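Local coordinates for pyocin S5 (Pseudomonas aeruginosa PAO1, PDB 6THK), which kills related bacteria as a bacteriocin of the channel-forming colicin family, probably by depolarising their cytoplasmic membrane, at residues K195-Y207 with P272-L284. The protein carries 1 engineered substitution. Residues are numbered along the deposited sequence; the frame is centred on the assembly and turned at random.
Sequences KEKEDLSQLERDY and PLEKQKAIYNGEL
Glu196 opens the contact where its carboxylate lies against the ring of Pro272, the first residue of its helix, with OE2 3.1 Å from CG. One turn on, Asp199 lays its CB beside the methyls of Leu273, while its OD2 faces NZ of Lys195 in a salt bridge whose hydrogen bond is weak. The side chains of Leu200 and Leu273 pass one another head to tail, and CD2 of Leu200 comes 3.8 Å from CD1 of Leu273. Leu203 is a knob in a hole formed by Leu273, Gln276, Lys277 and Tyr280. With CG anti to the backbone N (chi1 -170°), its branches divide the hole: CD2 points to the backbone N of Lys277 and to CB of Gln276, CD1 meets the aliphatic CG of Lys277 at 3.8 Å, and CG itself lies in plane at the edge of the Tyr280 ring, 3.7 Å from CD2 of Tyr280. Glu204 brings its CG to 3.1 Å from OH of Tyr280, whereas its carboxylate is drawn to Arg208 by a salt bridge. Tyr207 makes an offset stack with Tyr280, the ring centroids 4.1 Å apart and the planes only 10° from parallel, the long axes of the phenols turned roughly perpendicular. CB of Tyr207 adds a CH-pi contact over the Tyr280 ring, whose opposite face has NE2 of Gln276 above it, offset toward the rim. Beyond the stack, CD2 of Leu284 approaches CE1 of Tyr207 at 3.7 Å; Leu284 lies near Glu288, which binds a zinc ion with Glu221. Leucine packing thus gives way to the tyrosine stack, flanked by acidic and lysine side chains. Segments 195-207 and 272-284, on predicted coiled-coil helices 157-212 and 272-338, run nearly parallel (9°); Lys195 also touches helix 95-121, and helix 237-267 packs against Lys275 and Ala278.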
loop_
_atom_site.group_PDB
_atom_site.type_symbol
_atom_site.label_atom_id
_atom_site.label_comp_id
_atom_site.label_asym_id
_atom_site.label_seq_id
_atom_site.Cartn_x
_atom_site.Cartn_y
_atom_site.Cartn_z
ATOM N N LYS A 195 -20.747 12.135 -31.487
ATOM C CA LYS A 195 -19.556 12.577 -30.807
ATOM C C LYS A 195 -19.596 12.112 -29.369
ATOM O O LYS A 195 -18.622 11.584 -28.856
ATOM C CB LYS A 195 -19.459 14.092 -30.848
ATOM C CG LYS A 195 -18.114 14.612 -30.401
ATOM C CD LYS A 195 -18.198 16.063 -29.990
ATOM C CE LYS A 195 -16.819 16.585 -29.648
ATOM N NZ LYS A 195 -15.985 15.528 -29.018
ATOM N N GLU A 196 -20.743 12.305 -28.731
ATOM C CA GLU A 196 -20.924 11.929 -27.339
ATOM C C GLU A 196 -20.673 10.442 -27.154
ATOM O O GLU A 196 -20.061 10.030 -26.177
ATOM C CB GLU A 196 -22.325 12.309 -26.862
ATOM C CG GLU A 196 -23.013 11.271 -25.997
ATOM C CD GLU A 196 -24.201 11.838 -25.246
ATOM O OE1 GLU A 196 -25.321 11.842 -25.798
ATOM O OE2 GLU A 196 -24.016 12.276 -24.097
ATOM N N LYS A 197 -21.152 9.637 -28.097
ATOM C CA LYS A 197 -20.945 8.198 -28.056
ATOM C C LYS A 197 -19.460 7.885 -28.179
ATOM O O LYS A 197 -18.962 6.966 -27.550
ATOM C CB LYS A 197 -21.739 7.492 -29.150
ATOM N N GLU A 198 -18.769 8.618 -29.040
ATOM C CA GLU A 198 -17.338 8.433 -29.212
ATOM C C GLU A 198 -16.561 8.791 -27.944
ATOM O O GLU A 198 -15.596 8.126 -27.597
ATOM C CB GLU A 198 -16.829 9.220 -30.413
ATOM C CG GLU A 198 -16.632 8.363 -31.650
ATOM C CD GLU A 198 -17.168 9.010 -32.910
ATOM O OE1 GLU A 198 -16.844 10.184 -33.160
ATOM O OE2 GLU A 198 -17.907 8.338 -33.657
ATOM N N ASP A 199 -16.978 9.855 -27.268
ATOM C CA ASP A 199 -16.315 10.294 -26.046
ATOM C C ASP A 199 -16.459 9.262 -24.938
ATOM O O ASP A 199 -15.557 9.082 -24.134
ATOM C CB ASP A 199 -16.874 11.637 -25.579
ATOM C CG ASP A 199 -16.444 12.788 -26.459
ATOM O OD1 ASP A 199 -15.526 12.603 -27.280
ATOM O OD2 ASP A 199 -17.028 13.882 -26.326
ATOM N N LEU A 200 -17.611 8.607 -24.900
ATOM C CA LEU A 200 -17.927 7.564 -23.928
ATOM C C LEU A 200 -17.067 6.324 -24.154
ATOM O O LEU A 200 -16.632 5.698 -23.185
ATOM C CB LEU A 200 -19.416 7.182 -23.962
ATOM C CG LEU A 200 -20.421 8.170 -23.355
ATOM C CD1 LEU A 200 -21.832 7.605 -23.399
ATOM C CD2 LEU A 200 -20.068 8.531 -21.919
ATOM N N SER A 201 -16.834 5.966 -25.431
ATOM C CA SER A 201 -16.008 4.821 -25.817
ATOM C C SER A 201 -14.576 5.013 -25.307
ATOM O O SER A 201 -14.010 4.077 -24.746
ATOM C CB SER A 201 -16.016 4.637 -27.333
ATOM O OG SER A 201 -17.295 4.261 -27.812
ATOM N N GLN A 202 -14.010 6.239 -25.461
ATOM C CA GLN A 202 -12.668 6.575 -24.986
ATOM C C GLN A 202 -12.635 6.592 -23.460
ATOM O O GLN A 202 -11.633 6.181 -22.878
ATOM C CB GLN A 202 -12.165 7.903 -25.578
ATOM C CG GLN A 202 -10.655 8.155 -25.392
ATOM C CD GLN A 202 -9.786 7.176 -26.153
ATOM O OE1 GLN A 202 -9.749 7.167 -27.389
ATOM N NE2 GLN A 202 -9.074 6.318 -25.430
ATOM N N LEU A 203 -13.737 7.026 -22.815
ATOM C CA LEU A 203 -13.856 7.035 -21.360
ATOM C C LEU A 203 -13.825 5.577 -20.821
ATOM O O LEU A 203 -13.224 5.333 -19.776
ATOM C CB LEU A 203 -15.135 7.768 -20.936
ATOM C CG LEU A 203 -15.303 8.074 -19.455
ATOM C CD1 LEU A 203 -14.382 9.193 -19.004
ATOM C CD2 LEU A 203 -16.732 8.445 -19.144
ATOM N N GLU A 204 -14.446 4.629 -21.547
ATOM C CA GLU A 204 -14.468 3.207 -21.207
ATOM C C GLU A 204 -13.051 2.639 -21.369
ATOM O O GLU A 204 -12.569 1.944 -20.475
ATOM C CB GLU A 204 -15.484 2.434 -22.073
ATOM C CG GLU A 204 -15.971 1.132 -21.455
ATOM C CD GLU A 204 -16.746 0.222 -22.384
ATOM O OE1 GLU A 204 -17.967 0.040 -22.170
ATOM O OE2 GLU A 204 -16.128 -0.322 -23.326
ATOM N N ARG A 205 -12.375 2.995 -22.489
ATOM C CA ARG A 205 -10.993 2.634 -22.815
ATOM C C ARG A 205 -10.000 3.058 -21.726
ATOM O O ARG A 205 -9.156 2.246 -21.346
ATOM C CB ARG A 205 -10.582 3.240 -24.159
ATOM C CG ARG A 205 -10.236 2.185 -25.178
ATOM C CD ARG A 205 -10.540 2.647 -26.573
ATOM N NE ARG A 205 -11.596 1.832 -27.168
ATOM C CZ ARG A 205 -12.679 2.324 -27.760
ATOM N NH1 ARG A 205 -12.854 3.638 -27.852
ATOM N NH2 ARG A 205 -13.589 1.509 -28.276
ATOM N N ASP A 206 -10.107 4.325 -21.233
ATOM C CA ASP A 206 -9.257 4.895 -20.173
ATOM C C ASP A 206 -9.477 4.171 -18.846
ATOM O O ASP A 206 -8.523 3.909 -18.122
ATOM C CB ASP A 206 -9.473 6.421 -20.011
ATOM C CG ASP A 206 -8.970 7.281 -21.171
ATOM O OD1 ASP A 206 -8.079 6.813 -21.921
ATOM O OD2 ASP A 206 -9.433 8.442 -21.298
ATOM N N TYR A 207 -10.732 3.811 -18.561
ATOM C CA TYR A 207 -11.131 3.108 -17.353
ATOM C C TYR A 207 -10.588 1.677 -17.302
ATOM O O TYR A 207 -10.034 1.294 -16.273
ATOM C CB TYR A 207 -12.653 3.132 -17.228
ATOM C CG TYR A 207 -13.229 2.204 -16.188
ATOM C CD1 TYR A 207 -13.070 2.462 -14.831
ATOM C CD2 TYR A 207 -13.998 1.107 -16.558
ATOM C CE1 TYR A 207 -13.661 1.650 -13.867
ATOM C CE2 TYR A 207 -14.606 0.295 -15.604
ATOM C CZ TYR A 207 -14.435 0.570 -14.259
ATOM O OH TYR A 207 -14.996 -0.258 -13.317
ATOM N N PRO A 272 -24.522 13.027 -19.221
ATOM C CA PRO A 272 -24.252 11.598 -18.961
ATOM C C PRO A 272 -22.759 11.267 -18.983
ATOM O O PRO A 272 -22.344 10.313 -18.323
ATOM C CB PRO A 272 -25.009 10.877 -20.080
ATOM C CG PRO A 272 -25.088 11.864 -21.181
ATOM C CD PRO A 272 -25.213 13.210 -20.518
ATOM N N LEU A 273 -21.958 12.076 -19.721
ATOM C CA LEU A 273 -20.504 11.946 -19.843
ATOM C C LEU A 273 -19.838 12.218 -18.499
ATOM O O LEU A 273 -19.012 11.418 -18.060
ATOM C CB LEU A 273 -19.967 12.878 -20.953
ATOM C CG LEU A 273 -18.442 12.941 -21.199
ATOM C CD1 LEU A 273 -17.857 11.579 -21.568
ATOM C CD2 LEU A 273 -18.114 13.929 -22.303
ATOM N N GLU A 274 -20.240 13.308 -17.822
ATOM C CA GLU A 274 -19.733 13.657 -16.496
ATOM C C GLU A 274 -20.184 12.650 -15.428
ATOM O O GLU A 274 -19.436 12.403 -14.475
ATOM C CB GLU A 274 -20.116 15.091 -16.103
ATOM C CG GLU A 274 -19.397 16.178 -16.885
ATOM C CD GLU A 274 -17.895 16.062 -17.060
ATOM O OE1 GLU A 274 -17.168 15.994 -16.040
ATOM O OE2 GLU A 274 -17.443 16.070 -18.226
ATOM N N LYS A 275 -21.389 12.052 -15.598
ATOM C CA LYS A 275 -21.911 11.032 -14.684
ATOM C C LYS A 275 -21.121 9.746 -14.848
ATOM O O LYS A 275 -20.755 9.156 -13.841
ATOM C CB LYS A 275 -23.398 10.755 -14.926
ATOM C CG LYS A 275 -24.083 10.095 -13.739
ATOM C CD LYS A 275 -25.584 10.028 -13.935
ATOM C CE LYS A 275 -26.304 9.595 -12.687
ATOM N NZ LYS A 275 -27.762 9.860 -12.769
ATOM N N GLN A 276 -20.864 9.311 -16.102
ATOM C CA GLN A 276 -20.120 8.081 -16.393
ATOM C C GLN A 276 -18.681 8.189 -15.909
ATOM O O GLN A 276 -18.145 7.203 -15.405
ATOM C CB GLN A 276 -20.213 7.681 -17.884
ATOM C CG GLN A 276 -19.697 6.263 -18.217
ATOM C CD GLN A 276 -20.452 5.131 -17.544
ATOM O OE1 GLN A 276 -21.498 4.668 -18.017
ATOM N NE2 GLN A 276 -19.906 4.620 -16.449
ATOM N N LYS A 277 -18.093 9.404 -15.999
ATOM C CA LYS A 277 -16.750 9.720 -15.511
ATOM C C LYS A 277 -16.707 9.437 -13.999
ATOM O O LYS A 277 -15.828 8.702 -13.531
ATOM C CB LYS A 277 -16.402 11.197 -15.800
ATOM C CG LYS A 277 -14.903 11.444 -15.979
ATOM C CD LYS A 277 -14.530 12.923 -16.054
ATOM C CE LYS A 277 -14.654 13.515 -17.444
ATOM N NZ LYS A 277 -14.202 14.932 -17.478
ATOM N N ALA A 278 -17.708 9.961 -13.262
ATOM C CA ALA A 278 -17.866 9.776 -11.821
ATOM C C ALA A 278 -18.164 8.298 -11.438
ATOM O O ALA A 278 -17.576 7.801 -10.483
ATOM C CB ALA A 278 -18.941 10.715 -11.293
ATOM N N ILE A 279 -19.038 7.586 -12.205
ATOM C CA ILE A 279 -19.371 6.166 -11.963
ATOM C C ILE A 279 -18.086 5.324 -12.003
ATOM O O ILE A 279 -17.873 4.502 -11.109
ATOM C CB ILE A 279 -20.450 5.629 -12.954
ATOM C CG1 ILE A 279 -21.835 6.250 -12.667
ATOM C CG2 ILE A 279 -20.530 4.084 -12.940
ATOM C CD1 ILE A 279 -22.696 6.475 -13.901
ATOM N N TYR A 280 -17.253 5.542 -13.056
ATOM C CA TYR A 280 -15.967 4.888 -13.296
ATOM C C TYR A 280 -14.976 5.178 -12.186
ATOM O O TYR A 280 -14.411 4.232 -11.642
ATOM C CB TYR A 280 -15.365 5.335 -14.639
ATOM C CG TYR A 280 -15.938 4.656 -15.861
ATOM C CD1 TYR A 280 -16.599 3.435 -15.761
ATOM C CD2 TYR A 280 -15.795 5.220 -17.125
ATOM C CE1 TYR A 280 -17.127 2.805 -16.888
ATOM C CE2 TYR A 280 -16.296 4.588 -18.261
ATOM C CZ TYR A 280 -16.959 3.378 -18.137
ATOM O OH TYR A 280 -17.462 2.753 -19.249
ATOM N N ASN A 281 -14.759 6.475 -11.843
ATOM C CA ASN A 281 -13.842 6.869 -10.769
ATOM C C ASN A 281 -14.265 6.244 -9.440
ATOM O O ASN A 281 -13.409 5.759 -8.705
ATOM C CB ASN A 281 -13.723 8.390 -10.640
ATOM C CG ASN A 281 -12.929 9.086 -11.718
ATOM O OD1 ASN A 281 -12.073 8.498 -12.412
ATOM N ND2 ASN A 281 -13.206 10.379 -11.882
ATOM N N GLY A 282 -15.568 6.188 -9.199
ATOM C CA GLY A 282 -16.099 5.581 -8.000
ATOM C C GLY A 282 -15.762 4.106 -7.960
ATOM O O GLY A 282 -15.448 3.567 -6.912
ATOM N N GLU A 283 -15.862 3.438 -9.101
ATOM C CA GLU A 283 -15.523 2.025 -9.168
ATOM C C GLU A 283 -14.046 1.836 -8.879
ATOM O O GLU A 283 -13.665 0.938 -8.150
ATOM C CB GLU A 283 -15.839 1.448 -10.547
ATOM C CG GLU A 283 -17.319 1.301 -10.843
ATOM C CD GLU A 283 -17.895 0.002 -10.323
ATOM O OE1 GLU A 283 -17.313 -1.064 -10.610
ATOM O OE2 GLU A 283 -18.930 0.047 -9.630
ATOM N N LEU A 284 -13.233 2.714 -9.453
ATOM C CA LEU A 284 -11.785 2.684 -9.306
ATOM C C LEU A 284 -11.355 2.899 -7.872
ATOM O O LEU A 284 -10.395 2.303 -7.411
ATOM C CB LEU A 284 -11.134 3.734 -10.203
ATOM C CG LEU A 284 -10.994 3.384 -11.683
ATOM C CD1 LEU A 284 -9.986 4.298 -12.355
ATOM C CD2 LEU A 284 -10.595 1.931 -11.859
#